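PDB 1WWZ: N-acetyltransferase domain-containing protein from Pyrococcus horikoshii, which binds acetyl-coenzyme A and is probably a GNAT-type acyltransferase that passes the acetyl group to an acceptor not yet identified. Local coordinates for residues N44-C49 against D55-A60; K105-C110 against M133-K138. All blocks are in the same frame, centred on the assembly; numbering follows the deposited sequence.

How the interactions relate
Both contacts belong to a single GNAT acetyltransferase fold, and both segments of interaction 1 precede those of interaction 2 in sequence. Their centres are about 17 Å apart, with the chain's centre lying between them. Interaction 1 joins helix 38-53 to strand 57-62 of the central mixed sheet, and interaction 2 joins helices 102-115 and 130-138. They meet at strand 57-62: Phe58 CD1 lies 3.6 Å from Thr109 CG2, and Leu106 CD2 packs against the backbone of residues 58-60. Helix 102-115 is therefore packed against both the sheet and helix 130-138, which carries side chains that touch acetyl-CoA, whereas in interaction 1 the side chain of Cys49 is about 8 Å from the bound acetyl-CoA.

Interaction 1. Residues N44-C49 against D55-A60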
loop_
_atom_site.group_PDB
_atom_site.type_symbol
_atom_site.label_atom_id
_atom_site.label_comp_id
_atom_site.label_asym_id
_atom_site.label_seq_id
_atom_site.Cartn_x
_atom_site.Cartn_y
_atom_site.Cartn_z
ATOM N N ASN A 44 -9.124 14.717 23.359
ATOM C CA ASN A 44 -7.841 14.810 24.035
ATOM C C ASN A 44 -6.790 13.860 23.473
ATOM O O ASN A 44 -5.629 14.241 23.326
ATOM C CB ASN A 44 -8.006 14.568 25.537
ATOM C CG ASN A 44 -8.929 15.577 26.182
ATOM O OD1 ASN A 44 -8.960 16.742 25.786
ATOM N ND2 ASN A 44 -9.676 15.142 27.191
ATOM N N TYR A 45 -7.180 12.629 23.161
ATOM C CA TYR A 45 -6.204 11.692 22.625
ATOM C C TYR A 45 -5.738 12.122 21.238
ATOM O O TYR A 45 -4.544 12.083 20.935
ATOM C CB TYR A 45 -6.767 10.268 22.567
ATOM C CG TYR A 45 -5.701 9.256 22.206
ATOM C CD1 TYR A 45 -4.521 9.182 22.941
ATOM C CD2 TYR A 45 -5.854 8.398 21.118
ATOM C CE1 TYR A 45 -3.518 8.283 22.610
ATOM C CE2 TYR A 45 -4.850 7.491 20.772
ATOM C CZ TYR A 45 -3.687 7.442 21.525
ATOM O OH TYR A 45 -2.685 6.555 21.203
ATOM N N ILE A 46 -6.677 12.541 20.396
ATOM C CA ILE A 46 -6.330 12.980 19.048
ATOM C C ILE A 46 -5.400 14.195 19.076
ATOM O O ILE A 46 -4.458 14.279 18.288
ATOM C CB ILE A 46 -7.607 13.285 18.224
ATOM C CG1 ILE A 46 -8.392 11.986 18.017
ATOM C CG2 ILE A 46 -7.241 13.894 16.876
ATOM C CD1 ILE A 46 -9.728 12.158 17.318
ATOM N N LYS A 47 -5.648 15.130 19.988
ATOM C CA LYS A 47 -4.783 16.307 20.099
ATOM C C LYS A 47 -3.380 15.871 20.519
ATOM O O LYS A 47 -2.378 16.373 20.003
ATOM C CB LYS A 47 -5.349 17.292 21.123
ATOM C CG LYS A 47 -6.649 17.946 20.693
ATOM C CD LYS A 47 -7.212 18.840 21.792
ATOM C CE LYS A 47 -6.269 19.980 22.125
ATOM N NZ LYS A 47 -6.816 20.835 23.220
ATOM N N TRP A 48 -3.314 14.929 21.453
ATOM C CA TRP A 48 -2.032 14.416 21.924
ATOM C C TRP A 48 -1.283 13.735 20.777
ATOM O O TRP A 48 -0.070 13.910 20.630
ATOM C CB TRP A 48 -2.244 13.410 23.057
ATOM C CG TRP A 48 -0.965 12.908 23.664
ATOM C CD1 TRP A 48 -0.233 13.501 24.657
ATOM C CD2 TRP A 48 -0.250 11.727 23.289
ATOM N NE1 TRP A 48 0.895 12.755 24.924
ATOM C CE2 TRP A 48 0.907 11.660 24.101
ATOM C CE3 TRP A 48 -0.477 10.713 22.348
ATOM C CZ2 TRP A 48 1.840 10.623 23.993
ATOM C CZ3 TRP A 48 0.453 9.677 22.240
ATOM C CH2 TRP A 48 1.596 9.641 23.065
ATOM N N CYS A 49 -2.003 12.957 19.971
ATOM C CA CYS A 49 -1.386 12.266 18.837
ATOM C C CYS A 49 -0.826 13.265 17.830
ATOM O O CYS A 49 0.253 13.065 17.272
ATOM C CB CYS A 49 -2.399 11.366 18.131
ATOM S SG CYS A 49 -2.806 9.843 19.011
ATOM N N ASP A 55 3.571 14.775 11.793
ATOM C CA ASP A 55 4.252 14.435 10.550
ATOM C C ASP A 55 3.802 13.106 9.942
ATOM O O ASP A 55 4.019 12.864 8.759
ATOM C CB ASP A 55 5.768 14.411 10.779
ATOM C CG ASP A 55 6.549 14.207 9.495
ATOM O OD1 ASP A 55 6.268 14.920 8.507
ATOM O OD2 ASP A 55 7.449 13.340 9.474
ATOM N N GLY A 56 3.174 12.250 10.745
ATOM C CA GLY A 56 2.723 10.963 10.239
ATOM C C GLY A 56 1.235 10.742 10.435
ATOM O O GLY A 56 0.774 9.611 10.579
ATOM N N PHE A 57 0.485 11.837 10.444
ATOM C CA PHE A 57 -0.961 11.796 10.624
ATOM C C PHE A 57 -1.589 11.729 9.231
ATOM O O PHE A 57 -1.662 12.735 8.525
ATOM C CB PHE A 57 -1.410 13.065 11.358
ATOM C CG PHE A 57 -2.629 12.882 12.215
ATOM C CD1 PHE A 57 -2.537 12.997 13.599
ATOM C CD2 PHE A 57 -3.869 12.632 11.643
ATOM C CE1 PHE A 57 -3.670 12.868 14.402
ATOM C CE2 PHE A 57 -5.008 12.499 12.436
ATOM C CZ PHE A 57 -4.906 12.620 13.821
ATOM N N PHE A 58 -2.022 10.535 8.835
ATOM C CA PHE A 58 -2.624 10.320 7.523
ATOM C C PHE A 58 -4.129 10.132 7.617
ATOM O O PHE A 58 -4.620 9.456 8.516
ATOM C CB PHE A 58 -2.019 9.077 6.864
ATOM C CG PHE A 58 -0.597 9.254 6.439
ATOM C CD1 PHE A 58 -0.295 9.863 5.228
ATOM C CD2 PHE A 58 0.444 8.838 7.264
ATOM C CE1 PHE A 58 1.026 10.059 4.843
ATOM C CE2 PHE A 58 1.769 9.030 6.890
ATOM C CZ PHE A 58 2.061 9.643 5.675
ATOM N N VAL A 59 -4.858 10.726 6.680
ATOM C CA VAL A 59 -6.305 10.582 6.662
ATOM C C VAL A 59 -6.776 10.006 5.334
ATOM O O VAL A 59 -6.175 10.257 4.288
ATOM C CB VAL A 59 -7.024 11.933 6.890
ATOM C CG1 VAL A 59 -6.732 12.446 8.297
ATOM C CG2 VAL A 59 -6.584 12.944 5.839
ATOM N N ALA A 60 -7.835 9.204 5.394
ATOM C CA ALA A 60 -8.426 8.617 4.202
ATOM C C ALA A 60 -9.644 9.485 3.926
ATOM O O ALA A 60 -10.427 9.769 4.833
ATOM C CB ALA A 60 -8.856 7.172 4.465
#
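Ile46 and Cys49, one helical turn apart on helix 38-53, both rest against the aromatic ring of Phe57 at the start of strand 57-62. The methyl carbon Ile46 CG2 comes within 4.1 Å of Phe57 CZ, at the far end of the ring, and the two side chains cross at about a right angle. Beside it, Cys49 CB lies 4.2 Å from Phe57 CE1. Both approaches are oblique to the ring. The contacts are carbon to carbon, between three buried side chains. The closest backbone pairing is Cys49 with Phe57, whose CA atoms are 8.2 Å apart.

The Ile46 branches are divided by its first torsion: with CG1 beside the backbone N (chi1 -65°), CG2 is anti to that nitrogen and is the branch that meets Phe57. In Cys49 the methylene carbon does the touching, while SG is directed back along its own helix and lies over one face of the Tyr45 ring, 3.5 Å above its plane and offset toward the rim. The helical bond from Cys49 N to Tyr45 O, 2.9 Å long, ties these two residues together, and Tyr45 OH is in turn hydrogen-bonded to the backbone oxygen of His89.

Further out, Ile46 also packs on Leu17, Leu20 and Ile21 of helix 14-27, and Phe57 also touches Leu20, so that Leu20 packs on both Ile46 and Phe57. The ring of Phe57 meets that of Phe69 with the planes nearly parallel. The backbone of Phe57 is hydrogen-bonded to Leu9, and that of Phe58 to Ile70 on strand 65-78. Helices 14-27 and 38-53 thus pack together on one side of the sheet, with Phe57 directed at them, while Phe58 on the same strand packs against helix 102-115.

Interaction 2. Residues K105-C110 against M133-K138; sequences KLLITC and MNLYEK. With ACO (acetyl coenzyme *a), chain C.
In this GNAT fold, helices 102-115 and 130-138 meet through Leu107, whose CD2 methyl touches both Leu135 and Tyr136. The apolar contacts are few: Leu107 CD2 lies 3.9 Å from Leu135 CG, the two leucines reaching toward each other tip to tip, and 4.1 Å from Tyr136 CD1, approaching that ring obliquely. Leu107 and Leu135 both place CG anti to the backbone N (chi1 -173° and 177°), which extends each side chain toward the facing helix.

Acetyl-CoA packs against helix 130-138. Leu135 CB and CD1 each lie 3.2 Å from the ribose oxygen O4B; Leu135 thus touches Leu107 with CG and the cofactor with CB and CD1. At the thioester end, the sulfur S1P sits at the edge of the Tyr136 ring, near its plane, and Tyr136 OH lies 3.3 Å from the acetyl carbon C. The ring also packs on Phe91 and Phe141.

The hydrogen bonds from residues 133-138 go to the adenosine end. Lys138 NZ bonds the ribose hydroxyl O2B, implausibly short as modelled, so its exact length is doubtful. From the preceding turn, Asn134 ND2 donates to the adenine nitrogen N3A over 2.9 Å, with an N-H...N angle of 144°.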
loop_
_atom_site.group_PDB
_atom_site.type_symbol
_atom_site.label_atom_id
_atom_site.label_comp_id
_atom_site.label_asym_id
_atom_site.label_seq_id
_atom_site.Cartn_x
_atom_site.Cartn_y
_atom_site.Cartn_z
ATOM N N LYS A 105 -5.511 0.450 3.059
ATOM C CA LYS A 105 -4.791 1.527 2.377
ATOM C C LYS A 105 -4.027 2.398 3.364
ATOM O O LYS A 105 -2.885 2.795 3.114
ATOM C CB LYS A 105 -5.756 2.395 1.572
ATOM C CG LYS A 105 -6.482 1.648 0.462
ATOM C CD LYS A 105 -7.393 2.580 -0.326
ATOM C CE LYS A 105 -6.594 3.577 -1.150
ATOM N NZ LYS A 105 -5.780 2.889 -2.191
ATOM N N LEU A 106 -4.663 2.693 4.490
ATOM C CA LEU A 106 -4.024 3.508 5.508
ATOM C C LEU A 106 -2.832 2.777 6.115
ATOM O O LEU A 106 -1.795 3.387 6.359
ATOM C CB LEU A 106 -5.035 3.881 6.599
ATOM C CG LEU A 106 -6.033 4.991 6.238
ATOM C CD1 LEU A 106 -7.128 5.055 7.285
ATOM C CD2 LEU A 106 -5.307 6.335 6.135
ATOM N N LEU A 107 -2.972 1.471 6.348
ATOM C CA LEU A 107 -1.882 0.699 6.941
ATOM C C LEU A 107 -0.687 0.605 5.999
ATOM O O LEU A 107 0.461 0.744 6.423
ATOM C CB LEU A 107 -2.370 -0.699 7.342
ATOM C CG LEU A 107 -1.395 -1.585 8.131
ATOM C CD1 LEU A 107 -0.868 -0.834 9.355
ATOM C CD2 LEU A 107 -2.108 -2.862 8.558
ATOM N N ILE A 108 -0.954 0.372 4.717
ATOM C CA ILE A 108 0.114 0.297 3.727
ATOM C C ILE A 108 0.843 1.643 3.674
ATOM O O ILE A 108 2.070 1.693 3.606
ATOM C CB ILE A 108 -0.456 -0.055 2.333
ATOM C CG1 ILE A 108 -0.925 -1.517 2.338
ATOM C CG2 ILE A 108 0.596 0.182 1.250
ATOM C CD1 ILE A 108 -1.650 -1.951 1.064
ATOM N N THR A 109 0.077 2.729 3.719
ATOM C CA THR A 109 0.649 4.069 3.700
ATOM C C THR A 109 1.547 4.237 4.921
ATOM O O THR A 109 2.648 4.785 4.831
ATOM C CB THR A 109 -0.457 5.139 3.736
ATOM O OG1 THR A 109 -1.257 5.030 2.554
ATOM C CG2 THR A 109 0.145 6.540 3.804
ATOM N N CYS A 110 1.062 3.764 6.063
ATOM C CA CYS A 110 1.814 3.841 7.310
ATOM C C CYS A 110 3.124 3.059 7.234
ATOM O O CYS A 110 4.178 3.550 7.645
ATOM C CB CYS A 110 0.969 3.298 8.465
ATOM S SG CYS A 110 1.895 3.049 10.002
ATOM N N MET A 133 -6.163 -7.205 15.178
ATOM C CA MET A 133 -5.014 -8.090 15.285
ATOM C C MET A 133 -4.874 -8.980 14.054
ATOM O O MET A 133 -3.759 -9.289 13.635
ATOM C CB MET A 133 -5.103 -8.937 16.558
ATOM C CG MET A 133 -4.951 -8.118 17.836
ATOM S SD MET A 133 -4.800 -9.132 19.320
ATOM C CE MET A 133 -6.450 -9.713 19.472
ATOM N N ASN A 134 -6.000 -9.390 13.471
ATOM C CA ASN A 134 -5.952 -10.220 12.267
ATOM C C ASN A 134 -5.318 -9.413 11.140
ATOM O O ASN A 134 -4.449 -9.906 10.420
ATOM C CB ASN A 134 -7.358 -10.670 11.849
ATOM C CG ASN A 134 -7.357 -11.439 10.529
ATOM O OD1 ASN A 134 -6.580 -12.379 10.342
ATOM N ND2 ASN A 134 -8.233 -11.046 9.614
ATOM N N LEU A 135 -5.751 -8.165 10.992
ATOM C CA LEU A 135 -5.205 -7.297 9.957
ATOM C C LEU A 135 -3.704 -7.099 10.165
ATOM O O LEU A 135 -2.916 -7.226 9.230
ATOM C CB LEU A 135 -5.919 -5.939 9.964
ATOM C CG LEU A 135 -5.402 -4.889 8.970
ATOM C CD1 LEU A 135 -5.341 -5.483 7.562
ATOM C CD2 LEU A 135 -6.311 -3.667 9.001
ATOM N N TYR A 136 -3.302 -6.790 11.393
ATOM C CA TYR A 136 -1.883 -6.581 11.667
ATOM C C TYR A 136 -1.019 -7.811 11.364
ATOM O O TYR A 136 0.075 -7.685 10.808
ATOM C CB TYR A 136 -1.668 -6.158 13.125
ATOM C CG TYR A 136 -2.224 -4.788 13.468
ATOM C CD1 TYR A 136 -2.035 -3.700 12.612
ATOM C CD2 TYR A 136 -2.901 -4.573 14.667
ATOM C CE1 TYR A 136 -2.509 -2.426 12.948
ATOM C CE2 TYR A 136 -3.375 -3.307 15.012
ATOM C CZ TYR A 136 -3.174 -2.239 14.148
ATOM O OH TYR A 136 -3.629 -0.984 14.493
ATOM N N GLU A 137 -1.499 -8.996 11.732
ATOM C CA GLU A 137 -0.734 -10.216 11.489
ATOM C C GLU A 137 -0.568 -10.486 9.994
ATOM O O GLU A 137 0.459 -11.005 9.556
ATOM C CB GLU A 137 -1.401 -11.416 12.173
ATOM C CG GLU A 137 -1.532 -11.265 13.681
ATOM C CD GLU A 137 -1.957 -12.551 14.368
ATOM O OE1 GLU A 137 -2.899 -13.206 13.876
ATOM O OE2 GLU A 137 -1.353 -12.901 15.404
ATOM N N LYS A 138 -1.579 -10.124 9.213
ATOM C CA LYS A 138 -1.527 -10.313 7.767
ATOM C C LYS A 138 -0.427 -9.456 7.160
ATOM O O LYS A 138 0.065 -9.735 6.065
ATOM C CB LYS A 138 -2.868 -9.943 7.145
ATOM C CG LYS A 138 -3.929 -10.983 7.395
ATOM C CD LYS A 138 -5.306 -10.465 7.056
ATOM C CE LYS A 138 -6.268 -11.626 6.900
ATOM N NZ LYS A 138 -7.170 -11.351 5.748
HETATM N N1A ACO C . -12.666 -9.566 11.519
HETATM C C2A ACO C . -11.769 -10.252 10.808
HETATM N N3A ACO C . -10.806 -9.725 9.996
HETATM C C4A ACO C . -10.830 -8.321 9.959
HETATM C C5A ACO C . -11.730 -7.541 10.658
HETATM C C6A ACO C . -12.709 -8.227 11.486
HETATM N N6A ACO C . -13.634 -7.562 12.188
HETATM N N7A ACO C . -11.500 -6.194 10.399
HETATM C C8A ACO C . -10.486 -6.194 9.578
HETATM N N9A ACO C . -10.010 -7.463 9.260
HETATM C C1B ACO C . -8.915 -7.849 8.386
HETATM C C2B ACO C . -9.346 -8.588 7.108
HETATM O O2B ACO C . -8.241 -9.429 6.718
HETATM C C3B ACO C . -9.702 -7.418 6.152
HETATM O O3B ACO C . -9.515 -7.915 4.813
HETATM P P3B ACO C . -10.636 -8.591 3.878
HETATM O O7A ACO C . -11.035 -9.823 4.634
HETATM O O8A ACO C . -9.953 -8.901 2.632
HETATM O O9A ACO C . -11.724 -7.599 3.732
HETATM C C4B ACO C . -8.657 -6.390 6.494
HETATM O O4B ACO C . -8.230 -6.752 7.838
HETATM C C5B ACO C . -9.161 -4.970 6.640
HETATM O O5B ACO C . -10.030 -4.553 5.601
HETATM P P1A ACO C . -10.451 -3.021 5.534
HETATM O O1A ACO C . -11.743 -2.951 4.854
HETATM O O2A ACO C . -9.300 -2.245 4.924
HETATM O O3A ACO C . -10.756 -2.741 7.121
HETATM P P2A ACO C . -11.203 -1.411 7.772
HETATM O O4A ACO C . -12.452 -1.763 8.476
HETATM O O5A ACO C . -11.269 -0.385 6.696
HETATM O O6A ACO C . -10.089 -1.013 8.783
HETATM C CBP ACO C . -9.807 -1.041 11.265
HETATM C CCP ACO C . -9.695 -1.822 9.978
HETATM C CDP ACO C . -9.260 -1.972 12.399
HETATM C CEP ACO C . -8.988 0.265 11.164
HETATM C CAP ACO C . -11.329 -0.691 11.486
HETATM O OAP ACO C . -12.072 -1.901 11.614
HETATM C C9P ACO C . -11.647 0.161 12.742
HETATM O O9P ACO C . -11.701 1.383 12.690
HETATM N N8P ACO C . -11.853 -0.526 13.911
HETATM C C7P ACO C . -12.159 0.118 15.213
HETATM C C6P ACO C . -10.960 0.847 15.851
HETATM C C5P ACO C . -9.798 -0.075 16.123
HETATM O O5P ACO C . -9.972 -1.188 16.682
HETATM N N4P ACO C . -8.579 0.312 15.778
HETATM C C3P ACO C . -7.239 -0.274 15.884
HETATM C C2P ACO C . -6.796 0.021 17.320
HETATM S S1P ACO C . -5.059 -0.658 17.511
HETATM C C ACO C . -4.245 0.621 17.298
HETATM O O ACO C . -4.669 1.844 17.055
HETATM C CH3 ACO C . -2.611 0.842 17.311
#